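Long-range contacts in intracellular protein transport protein USO1 (Saccharomyces cerevisiae S288c, PDB 6LSU), which is required for protein transport from the endoplasmic reticulum to the Golgi complex, and is represented here by its globular head region: residues L447-L452 with K496-E501; V502-D507 with Q561-L566; L538-R543 with F591-A596. All coordinates share one frame; numbering follows the deposited sequence.

Interaction 1 (L447-L452 with K496-E501); sequences LKQVQL and KANLFE
Gln449, on helix 439-459, joins Ala497, Asn498 and Leu499 in a largely polar contact inside ARM repeat 8, at the point where a loop leads into helix 499-504. The glutamine chain bends at chi2 (-85°), which lays its amide along the loop, with OE1 and NE2 both facing backbone polar groups. OE1 takes the backbone N-H of Leu499 at 2.9 Å in a bond almost straight at the hydrogen (171°), and NE2 donates to Ala497 O at 3.2 Å, close to the plane of its own amide. Asn498 slides past in the opposite direction, the two side-chain amide planes being 19° apart. Its ND2 reaches Gln449 O at 2.7 Å, in the carbonyl plane and on a lone pair. Asn498 is also the N-cap: its OD1 accepts from Glu501 N at 3.1 Å and weakly from Phe500 N. Apolar groups flank this network. Gln449 CB lies at the edge of the Phe500 ring, 3.7 Å from CD2, and Val450 runs alongside the same ring with CG1 near CE2. Phe524 of helix 514-528 makes an edge-to-face pair with that ring. Because OE1 meets an N-H and NE2 a C=O, the buried Gln449 amide has a defined orientation, while Asn498 uses its two amide ends to cap one helix and tie it to another.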
loop_
_atom_site.group_PDB
_atom_site.type_symbol
_atom_site.label_atom_id
_atom_site.label_comp_id
_atom_site.label_asym_id
_atom_site.label_seq_id
_atom_site.Cartn_x
_atom_site.Cartn_y
_atom_site.Cartn_z
ATOM N N LEU A 447 -27.890 12.019 -10.177
ATOM C CA LEU A 447 -28.778 12.824 -11.062
ATOM C C LEU A 447 -28.188 12.958 -12.465
ATOM O O LEU A 447 -28.944 12.911 -13.381
ATOM C CB LEU A 447 -29.011 14.226 -10.474
ATOM C CG LEU A 447 -29.942 14.259 -9.266
ATOM C CD1 LEU A 447 -30.161 15.693 -8.790
ATOM C CD2 LEU A 447 -31.267 13.558 -9.552
ATOM N N LYS A 448 -26.887 13.177 -12.599
ATOM C CA LYS A 448 -26.222 13.264 -13.922
ATOM C C LYS A 448 -26.294 11.860 -14.552
ATOM O O LYS A 448 -26.630 11.760 -15.723
ATOM C CB LYS A 448 -24.798 13.814 -13.768
ATOM C CG LYS A 448 -24.047 14.117 -15.064
ATOM C CD LYS A 448 -22.571 13.684 -15.057
ATOM C CE LYS A 448 -22.318 12.274 -15.592
ATOM N NZ LYS A 448 -21.254 11.539 -14.845
ATOM N N GLN A 449 -26.028 10.810 -13.766
ATOM C CA GLN A 449 -25.959 9.403 -14.243
ATOM C C GLN A 449 -27.325 8.948 -14.765
ATOM O O GLN A 449 -27.319 8.232 -15.789
ATOM C CB GLN A 449 -25.504 8.433 -13.149
ATOM C CG GLN A 449 -24.026 8.502 -12.860
ATOM C CD GLN A 449 -23.232 7.636 -13.794
ATOM O OE1 GLN A 449 -23.384 6.407 -13.831
ATOM N NE2 GLN A 449 -22.320 8.269 -14.510
ATOM N N VAL A 450 -28.428 9.327 -14.100
ATOM C CA VAL A 450 -29.801 8.936 -14.554
ATOM C C VAL A 450 -30.140 9.652 -15.863
ATOM O O VAL A 450 -30.695 8.958 -16.715
ATOM C CB VAL A 450 -30.904 9.144 -13.508
ATOM C CG1 VAL A 450 -30.542 8.470 -12.199
ATOM C CG2 VAL A 450 -31.216 10.607 -13.279
ATOM N N GLN A 451 -29.818 10.946 -16.047
ATOM C CA GLN A 451 -30.001 11.624 -17.364
ATOM C C GLN A 451 -29.406 10.723 -18.449
ATOM O O GLN A 451 -30.156 10.313 -19.343
ATOM C CB GLN A 451 -29.337 13.001 -17.441
ATOM C CG GLN A 451 -29.807 13.978 -16.375
ATOM C CD GLN A 451 -31.153 14.593 -16.681
ATOM O OE1 GLN A 451 -32.046 13.951 -17.244
ATOM N NE2 GLN A 451 -31.310 15.858 -16.307
ATOM N N LEU A 452 -28.118 10.395 -18.338
ATOM C CA LEU A 452 -27.358 9.643 -19.380
ATOM C C LEU A 452 -28.038 8.298 -19.668
ATOM O O LEU A 452 -28.041 7.891 -20.834
ATOM C CB LEU A 452 -25.907 9.440 -18.929
ATOM C CG LEU A 452 -24.946 10.595 -19.225
ATOM C CD1 LEU A 452 -24.735 10.760 -20.729
ATOM C CD2 LEU A 452 -25.436 11.898 -18.604
ATOM N N LYS A 496 -18.168 4.263 -22.566
ATOM C CA LYS A 496 -19.166 3.914 -21.532
ATOM C C LYS A 496 -18.665 4.292 -20.125
ATOM O O LYS A 496 -17.590 3.845 -19.729
ATOM C CB LYS A 496 -19.459 2.415 -21.609
ATOM C CG LYS A 496 -20.473 2.012 -22.668
ATOM C CD LYS A 496 -20.368 0.555 -23.101
ATOM C CE LYS A 496 -21.632 -0.249 -22.854
ATOM N NZ LYS A 496 -22.867 0.491 -23.222
ATOM N N ALA A 497 -19.449 5.043 -19.348
ATOM C CA ALA A 497 -19.139 5.316 -17.918
ATOM C C ALA A 497 -20.422 5.409 -17.076
ATOM O O ALA A 497 -20.408 6.221 -16.128
ATOM C CB ALA A 497 -18.320 6.580 -17.792
ATOM N N ASN A 498 -21.457 4.608 -17.379
ATOM C CA ASN A 498 -22.782 4.718 -16.721
ATOM C C ASN A 498 -23.101 3.457 -15.921
ATOM O O ASN A 498 -23.058 2.362 -16.457
ATOM C CB ASN A 498 -23.910 5.075 -17.699
ATOM C CG ASN A 498 -25.131 5.566 -16.945
ATOM O OD1 ASN A 498 -25.781 4.810 -16.222
ATOM N ND2 ASN A 498 -25.392 6.864 -16.994
ATOM N N LEU A 499 -23.375 3.655 -14.643
ATOM C CA LEU A 499 -23.539 2.570 -13.652
ATOM C C LEU A 499 -24.941 1.997 -13.823
ATOM O O LEU A 499 -25.112 0.819 -13.513
ATOM C CB LEU A 499 -23.345 3.125 -12.234
ATOM C CG LEU A 499 -21.928 3.549 -11.866
ATOM C CD1 LEU A 499 -21.906 4.442 -10.623
ATOM C CD2 LEU A 499 -21.054 2.347 -11.648
ATOM N N PHE A 500 -25.898 2.841 -14.225
ATOM C CA PHE A 500 -27.315 2.461 -14.451
ATOM C C PHE A 500 -27.399 1.557 -15.681
ATOM O O PHE A 500 -28.124 0.555 -15.673
ATOM C CB PHE A 500 -28.168 3.703 -14.573
ATOM C CG PHE A 500 -28.445 4.349 -13.248
ATOM C CD1 PHE A 500 -29.229 3.708 -12.307
ATOM C CD2 PHE A 500 -27.945 5.599 -12.949
ATOM C CE1 PHE A 500 -29.506 4.320 -11.094
ATOM C CE2 PHE A 500 -28.184 6.174 -11.717
ATOM C CZ PHE A 500 -28.984 5.552 -10.801
ATOM N N GLU A 501 -26.605 1.881 -16.693
ATOM C CA GLU A 501 -26.460 1.017 -17.867
ATOM C C GLU A 501 -26.169 -0.403 -17.377
ATOM O O GLU A 501 -26.832 -1.297 -17.846
ATOM C CB GLU A 501 -25.371 1.552 -18.790
ATOM C CG GLU A 501 -25.711 1.391 -20.260
ATOM C CD GLU A 501 -24.887 2.265 -21.195
ATOM O OE1 GLU A 501 -25.402 2.601 -22.290
ATOM O OE2 GLU A 501 -23.739 2.615 -20.829
#

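Interaction 2 (V502-D507 with Q561-L566); sequences VLLNYD and QTISEL
The Tyr506 ring meets Leu566 at its edge, where the leucine CD2 methyl lies near the ring plane; no atom of 561-566 sits over either ring face. The same methyl is 3.8 Å from Tyr506 CB. With CG anti to the backbone N (chi1 175°), the tyrosine side chain passes Leu566 at a slant, and the leucine methyl meets both CB and the ring edge. Leu566 divides its two methyls over the backbone of Leu503 to Tyr506: CD1 rests 3.5 Å from Leu503 O and also touches Leu504 C, while CD2 reaches Asn505 O at 3.6 Å. One turn back on helix 559-568, Thr562 brings its CG2 methyl to 3.5 Å from Leu504 O. Its hydroxyl is engaged elsewhere, with Lys558 O and Thr547 OG1. Ile563 packs against the two leucines, and its CA lies 6.1 Å from the Leu504 CA. Its chain crosses both leucines obliquely, with CG1 3.8 Å from Leu504 CD2 and the terminal CD1 4.0 Å from Leu503 CD2. Phe585, Leu586 and Trp589 of helix 577-590 also pack on Ile563, and Phe585 and Thr520 on Leu503, so this apolar cluster extends into the neighbouring helices and links ARM repeat 8 to ARM repeat 9. No hydrogen bond spans the two segments. The carbonyl oxygens of Leu503, Leu504 and Asn505 are met from helix 559-568 by aliphatic carbon. The two repeats are therefore joined here by burial and the fit of branched side chains, with no directional polar bond between 502-507 and 561-566 to fix how one lies on the other.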
loop_
_atom_site.group_PDB
_atom_site.type_symbol
_atom_site.label_atom_id
_atom_site.label_comp_id
_atom_site.label_asym_id
_atom_site.label_seq_id
_atom_site.Cartn_x
_atom_site.Cartn_y
_atom_site.Cartn_z
ATOM N N VAL A 502 -25.220 -0.602 -16.455
ATOM C CA VAL A 502 -24.841 -1.969 -16.006
ATOM C C VAL A 502 -25.953 -2.514 -15.102
ATOM O O VAL A 502 -26.477 -3.621 -15.321
ATOM C CB VAL A 502 -23.483 -1.964 -15.294
ATOM C CG1 VAL A 502 -23.221 -3.278 -14.570
ATOM C CG2 VAL A 502 -22.365 -1.645 -16.274
ATOM N N LEU A 503 -26.348 -1.738 -14.122
ATOM C CA LEU A 503 -27.273 -2.236 -13.067
ATOM C C LEU A 503 -28.651 -2.639 -13.648
ATOM O O LEU A 503 -29.299 -3.524 -13.035
ATOM C CB LEU A 503 -27.463 -1.142 -12.034
ATOM C CG LEU A 503 -28.352 -1.536 -10.874
ATOM C CD1 LEU A 503 -27.605 -2.471 -9.984
ATOM C CD2 LEU A 503 -28.839 -0.350 -10.069
ATOM N N LEU A 504 -29.128 -2.013 -14.730
ATOM C CA LEU A 504 -30.551 -2.108 -15.157
ATOM C C LEU A 504 -30.662 -2.679 -16.581
ATOM O O LEU A 504 -31.760 -2.672 -17.141
ATOM C CB LEU A 504 -31.231 -0.721 -15.066
ATOM C CG LEU A 504 -31.298 -0.076 -13.674
ATOM C CD1 LEU A 504 -31.709 1.387 -13.748
ATOM C CD2 LEU A 504 -32.275 -0.815 -12.764
ATOM N N ASN A 505 -29.567 -3.095 -17.180
ATOM C CA ASN A 505 -29.560 -3.705 -18.531
ATOM C C ASN A 505 -29.034 -5.118 -18.403
ATOM O O ASN A 505 -28.435 -5.452 -17.351
ATOM C CB ASN A 505 -28.763 -2.959 -19.593
ATOM C CG ASN A 505 -29.431 -1.663 -20.005
ATOM O OD1 ASN A 505 -30.378 -1.223 -19.349
ATOM N ND2 ASN A 505 -28.917 -1.021 -21.057
ATOM N N TYR A 506 -29.359 -5.917 -19.418
ATOM C CA TYR A 506 -29.009 -7.340 -19.494
ATOM C C TYR A 506 -27.763 -7.398 -20.365
ATOM O O TYR A 506 -27.742 -6.747 -21.432
ATOM C CB TYR A 506 -30.185 -8.171 -20.009
ATOM C CG TYR A 506 -29.813 -9.614 -20.211
ATOM C CD1 TYR A 506 -29.601 -10.452 -19.118
ATOM C CD2 TYR A 506 -29.560 -10.111 -21.482
ATOM C CE1 TYR A 506 -29.194 -11.761 -19.304
ATOM C CE2 TYR A 506 -29.149 -11.420 -21.678
ATOM C CZ TYR A 506 -28.972 -12.248 -20.587
ATOM O OH TYR A 506 -28.588 -13.544 -20.777
ATOM N N ASP A 507 -26.734 -8.098 -19.897
ATOM C CA ASP A 507 -25.517 -8.331 -20.719
ATOM C C ASP A 507 -25.363 -9.846 -20.791
ATOM O O ASP A 507 -25.146 -10.466 -19.737
ATOM C CB ASP A 507 -24.294 -7.574 -20.172
ATOM C CG ASP A 507 -23.063 -7.604 -21.061
ATOM O OD1 ASP A 507 -23.209 -7.575 -22.298
ATOM O OD2 ASP A 507 -21.954 -7.695 -20.514
ATOM N N GLN A 561 -37.965 -3.559 -9.916
ATOM C CA GLN A 561 -38.641 -4.660 -10.656
ATOM C C GLN A 561 -37.733 -5.105 -11.815
ATOM O O GLN A 561 -37.516 -6.299 -11.980
ATOM C CB GLN A 561 -40.042 -4.236 -11.112
ATOM C CG GLN A 561 -41.105 -5.292 -10.815
ATOM C CD GLN A 561 -41.237 -5.560 -9.334
ATOM O OE1 GLN A 561 -40.889 -6.629 -8.835
ATOM N NE2 GLN A 561 -41.734 -4.568 -8.613
ATOM N N THR A 562 -37.134 -4.171 -12.527
ATOM C CA THR A 562 -36.072 -4.449 -13.544
ATOM C C THR A 562 -34.909 -5.288 -12.965
ATOM O O THR A 562 -34.410 -6.206 -13.640
ATOM C CB THR A 562 -35.475 -3.160 -14.103
ATOM O OG1 THR A 562 -36.471 -2.226 -14.518
ATOM C CG2 THR A 562 -34.604 -3.451 -15.305
ATOM N N ILE A 563 -34.432 -4.972 -11.780
ATOM C CA ILE A 563 -33.321 -5.729 -11.115
ATOM C C ILE A 563 -33.858 -7.131 -10.771
ATOM O O ILE A 563 -33.063 -8.116 -10.901
ATOM C CB ILE A 563 -32.811 -4.963 -9.863
ATOM C CG1 ILE A 563 -32.034 -3.709 -10.272
ATOM C CG2 ILE A 563 -31.965 -5.830 -8.940
ATOM C CD1 ILE A 563 -31.928 -2.666 -9.184
ATOM N N SER A 564 -35.134 -7.225 -10.337
ATOM C CA SER A 564 -35.802 -8.508 -9.956
ATOM C C SER A 564 -35.803 -9.475 -11.145
ATOM O O SER A 564 -35.328 -10.590 -10.985
ATOM C CB SER A 564 -37.180 -8.282 -9.432
ATOM O OG SER A 564 -37.149 -7.634 -8.158
ATOM N N GLU A 565 -36.263 -9.015 -12.305
ATOM C CA GLU A 565 -36.200 -9.750 -13.590
ATOM C C GLU A 565 -34.749 -10.155 -13.861
ATOM O O GLU A 565 -34.515 -11.359 -14.103
ATOM C CB GLU A 565 -36.761 -8.902 -14.739
ATOM C CG GLU A 565 -37.960 -9.527 -15.445
ATOM C CD GLU A 565 -39.128 -8.572 -15.637
ATOM O OE1 GLU A 565 -39.690 -8.119 -14.603
ATOM O OE2 GLU A 565 -39.447 -8.250 -16.813
ATOM N N LEU A 566 -33.797 -9.214 -13.777
ATOM C CA LEU A 566 -32.349 -9.499 -14.002
ATOM C C LEU A 566 -31.877 -10.579 -13.024
ATOM O O LEU A 566 -31.226 -11.537 -13.474
ATOM C CB LEU A 566 -31.543 -8.201 -13.865
ATOM C CG LEU A 566 -31.665 -7.276 -15.068
ATOM C CD1 LEU A 566 -31.203 -5.857 -14.737
ATOM C CD2 LEU A 566 -30.935 -7.862 -16.275
#

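Interaction 3 (L538-R543 with F591-A596); sequences LREITR and FGDFKA
Arg543 and Ala596 bring their CA atoms to 7.3 Å, the nearest CA pair between the two segments, at the last turn of helix 535-543 and the start of helix 594-601. The latter opens ARM repeat 10 and is N-capped by Asp593, whose OD1 accepts a weak bond from Ala596 N at 3.3 Å. The other carboxylate oxygen faces Arg539. That arginine is extended from CG to NE and slides past the aspartate, so that NH1 reaches Asp593 OD2 at 3.3 Å in a salt bridge with a weak hydrogen bond. OD2 lies at the guanidinium edge, although the two flat groups are turned 71° against each other. Trp589 O shares NH1, and Phe528 O takes NE, which together hold the Arg539 group in place. Arg543, bent at chi3 (57°), crosses Lys595 at about a right angle. Lys595 CB sits over one face of the guanidinium, 3.7 Å from NE, and Arg543 CD packs 3.9 Å from Ala596 CA. NH2 of Arg543 binds Glu540 OE2 at 2.6 Å on the syn lone pair, and NH1 forms a salt bridge to Asp599. With an alanine at Arg543, Glu540 and Asp599 would probably be left without their common cation, and Lys595 CB without the flat surface beneath it. The two arginines are likely to offset the close approach of two acids, for Glu540 OE1 comes to 4.3 Å from Asp593 OD1.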
loop_
_atom_site.group_PDB
_atom_site.type_symbol
_atom_site.label_atom_id
_atom_site.label_comp_id
_atom_site.label_asym_id
_atom_site.label_seq_id
_atom_site.Cartn_x
_atom_site.Cartn_y
_atom_site.Cartn_z
ATOM N N LEU A 538 -30.876 9.430 -1.937
ATOM C CA LEU A 538 -30.081 8.741 -2.975
ATOM C C LEU A 538 -30.825 7.445 -3.332
ATOM O O LEU A 538 -30.955 7.124 -4.527
ATOM C CB LEU A 538 -28.672 8.467 -2.443
ATOM C CG LEU A 538 -27.832 9.685 -2.070
ATOM C CD1 LEU A 538 -26.625 9.260 -1.235
ATOM C CD2 LEU A 538 -27.368 10.431 -3.307
ATOM N N ARG A 539 -31.289 6.714 -2.320
ATOM C CA ARG A 539 -32.119 5.493 -2.522
ATOM C C ARG A 539 -33.282 5.836 -3.458
ATOM O O ARG A 539 -33.396 5.224 -4.555
ATOM C CB ARG A 539 -32.580 4.946 -1.169
ATOM C CG ARG A 539 -31.461 4.284 -0.374
ATOM C CD ARG A 539 -31.845 4.019 1.066
ATOM N NE ARG A 539 -30.945 3.132 1.806
ATOM C CZ ARG A 539 -31.113 1.804 1.945
ATOM N NH1 ARG A 539 -32.130 1.185 1.372
ATOM N NH2 ARG A 539 -30.266 1.095 2.665
ATOM N N GLU A 540 -34.040 6.864 -3.064
ATOM C CA GLU A 540 -35.240 7.367 -3.774
ATOM C C GLU A 540 -34.928 7.706 -5.216
ATOM O O GLU A 540 -35.748 7.373 -6.031
ATOM C CB GLU A 540 -35.828 8.576 -3.047
ATOM C CG GLU A 540 -36.583 8.152 -1.797
ATOM C CD GLU A 540 -37.394 6.869 -1.982
ATOM O OE1 GLU A 540 -37.070 5.837 -1.281
ATOM O OE2 GLU A 540 -38.319 6.884 -2.860
ATOM N N ILE A 541 -33.807 8.342 -5.511
ATOM C CA ILE A 541 -33.443 8.677 -6.920
ATOM C C ILE A 541 -33.247 7.391 -7.716
ATOM O O ILE A 541 -33.506 7.394 -8.932
ATOM C CB ILE A 541 -32.169 9.562 -6.977
ATOM C CG1 ILE A 541 -32.427 10.936 -6.358
ATOM C CG2 ILE A 541 -31.656 9.675 -8.419
ATOM C CD1 ILE A 541 -31.182 11.767 -6.186
ATOM N N THR A 542 -32.689 6.358 -7.090
ATOM C CA THR A 542 -32.283 5.114 -7.793
ATOM C C THR A 542 -33.557 4.318 -8.025
ATOM O O THR A 542 -33.746 3.814 -9.160
ATOM C CB THR A 542 -31.245 4.300 -7.012
ATOM O OG1 THR A 542 -30.068 5.087 -6.821
ATOM C CG2 THR A 542 -30.881 3.017 -7.739
ATOM N N ARG A 543 -34.423 4.301 -7.009
ATOM C CA ARG A 543 -35.751 3.627 -7.059
ATOM C C ARG A 543 -36.568 4.192 -8.233
ATOM O O ARG A 543 -37.132 3.406 -9.037
ATOM C CB ARG A 543 -36.497 3.759 -5.726
ATOM C CG ARG A 543 -37.496 2.644 -5.493
ATOM C CD ARG A 543 -38.102 2.567 -4.100
ATOM N NE ARG A 543 -38.760 3.805 -3.716
ATOM C CZ ARG A 543 -39.848 4.326 -4.295
ATOM N NH1 ARG A 543 -40.442 3.725 -5.310
ATOM N NH2 ARG A 543 -40.326 5.482 -3.867
ATOM N N PHE A 591 -33.548 -3.841 3.095
ATOM C CA PHE A 591 -33.324 -3.755 4.565
ATOM C C PHE A 591 -33.507 -2.303 5.062
ATOM O O PHE A 591 -32.782 -1.379 4.610
ATOM C CB PHE A 591 -31.964 -4.314 4.954
ATOM C CG PHE A 591 -31.893 -4.584 6.432
ATOM C CD1 PHE A 591 -31.961 -3.536 7.329
ATOM C CD2 PHE A 591 -31.809 -5.880 6.921
ATOM C CE1 PHE A 591 -31.934 -3.770 8.690
ATOM C CE2 PHE A 591 -31.787 -6.106 8.284
ATOM C CZ PHE A 591 -31.854 -5.052 9.165
ATOM N N GLY A 592 -34.507 -2.124 5.936
ATOM C CA GLY A 592 -34.941 -0.863 6.564
ATOM C C GLY A 592 -35.510 0.136 5.562
ATOM O O GLY A 592 -35.521 1.333 5.893
ATOM N N ASP A 593 -35.950 -0.292 4.381
ATOM C CA ASP A 593 -36.510 0.623 3.354
ATOM C C ASP A 593 -37.899 0.081 2.928
ATOM O O ASP A 593 -38.027 -0.730 1.980
ATOM C CB ASP A 593 -35.469 0.867 2.249
ATOM C CG ASP A 593 -35.882 1.862 1.183
ATOM O OD1 ASP A 593 -36.983 2.392 1.287
ATOM O OD2 ASP A 593 -35.099 2.100 0.247
ATOM N N PHE A 594 -38.928 0.546 3.625
ATOM C CA PHE A 594 -40.368 0.252 3.383
ATOM C C PHE A 594 -40.749 0.491 1.912
ATOM O O PHE A 594 -41.320 -0.402 1.307
ATOM C CB PHE A 594 -41.218 1.066 4.360
ATOM C CG PHE A 594 -41.162 0.537 5.772
ATOM C CD1 PHE A 594 -40.203 0.980 6.672
ATOM C CD2 PHE A 594 -42.062 -0.427 6.205
ATOM C CE1 PHE A 594 -40.151 0.475 7.967
ATOM C CE2 PHE A 594 -42.008 -0.933 7.497
ATOM C CZ PHE A 594 -41.052 -0.480 8.377
ATOM N N LYS A 595 -40.465 1.644 1.338
ATOM C CA LYS A 595 -40.840 1.922 -0.067
ATOM C C LYS A 595 -40.139 0.931 -1.002
ATOM O O LYS A 595 -40.709 0.621 -2.071
ATOM C CB LYS A 595 -40.477 3.350 -0.498
ATOM C CG LYS A 595 -40.941 4.458 0.440
ATOM C CD LYS A 595 -41.236 5.783 -0.270
ATOM C CE LYS A 595 -40.875 7.016 0.543
ATOM N NZ LYS A 595 -41.292 6.893 1.961
ATOM N N ALA A 596 -38.912 0.507 -0.690
ATOM C CA ALA A 596 -38.177 -0.442 -1.550
ATOM C C ALA A 596 -38.817 -1.816 -1.396
ATOM O O ALA A 596 -38.838 -2.546 -2.413
ATOM C CB ALA A 596 -36.698 -0.468 -1.233
#

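The three contacts gather on one side of the chain's centre, all within the globular head. Interactions 1 and 2 follow each other along the chain, share helix 499-504 and have centres 14 Å apart. Interaction 3 lies about 18 Å from interaction 1 and 16 Å from interaction 2, centre to centre. It touches interaction 1 directly: Ile541 packs on Leu447 and Val450, and Thr542 on Phe500. Interactions 2 and 3 do not touch, with nearest atoms about 5 Å apart, but their segments alternate in sequence. The contacts thus connect helices of the armadillo-repeat head, with segments in repeats 8, 9 and 10 and helix 535-543 between repeats 8 and 9 in sequence.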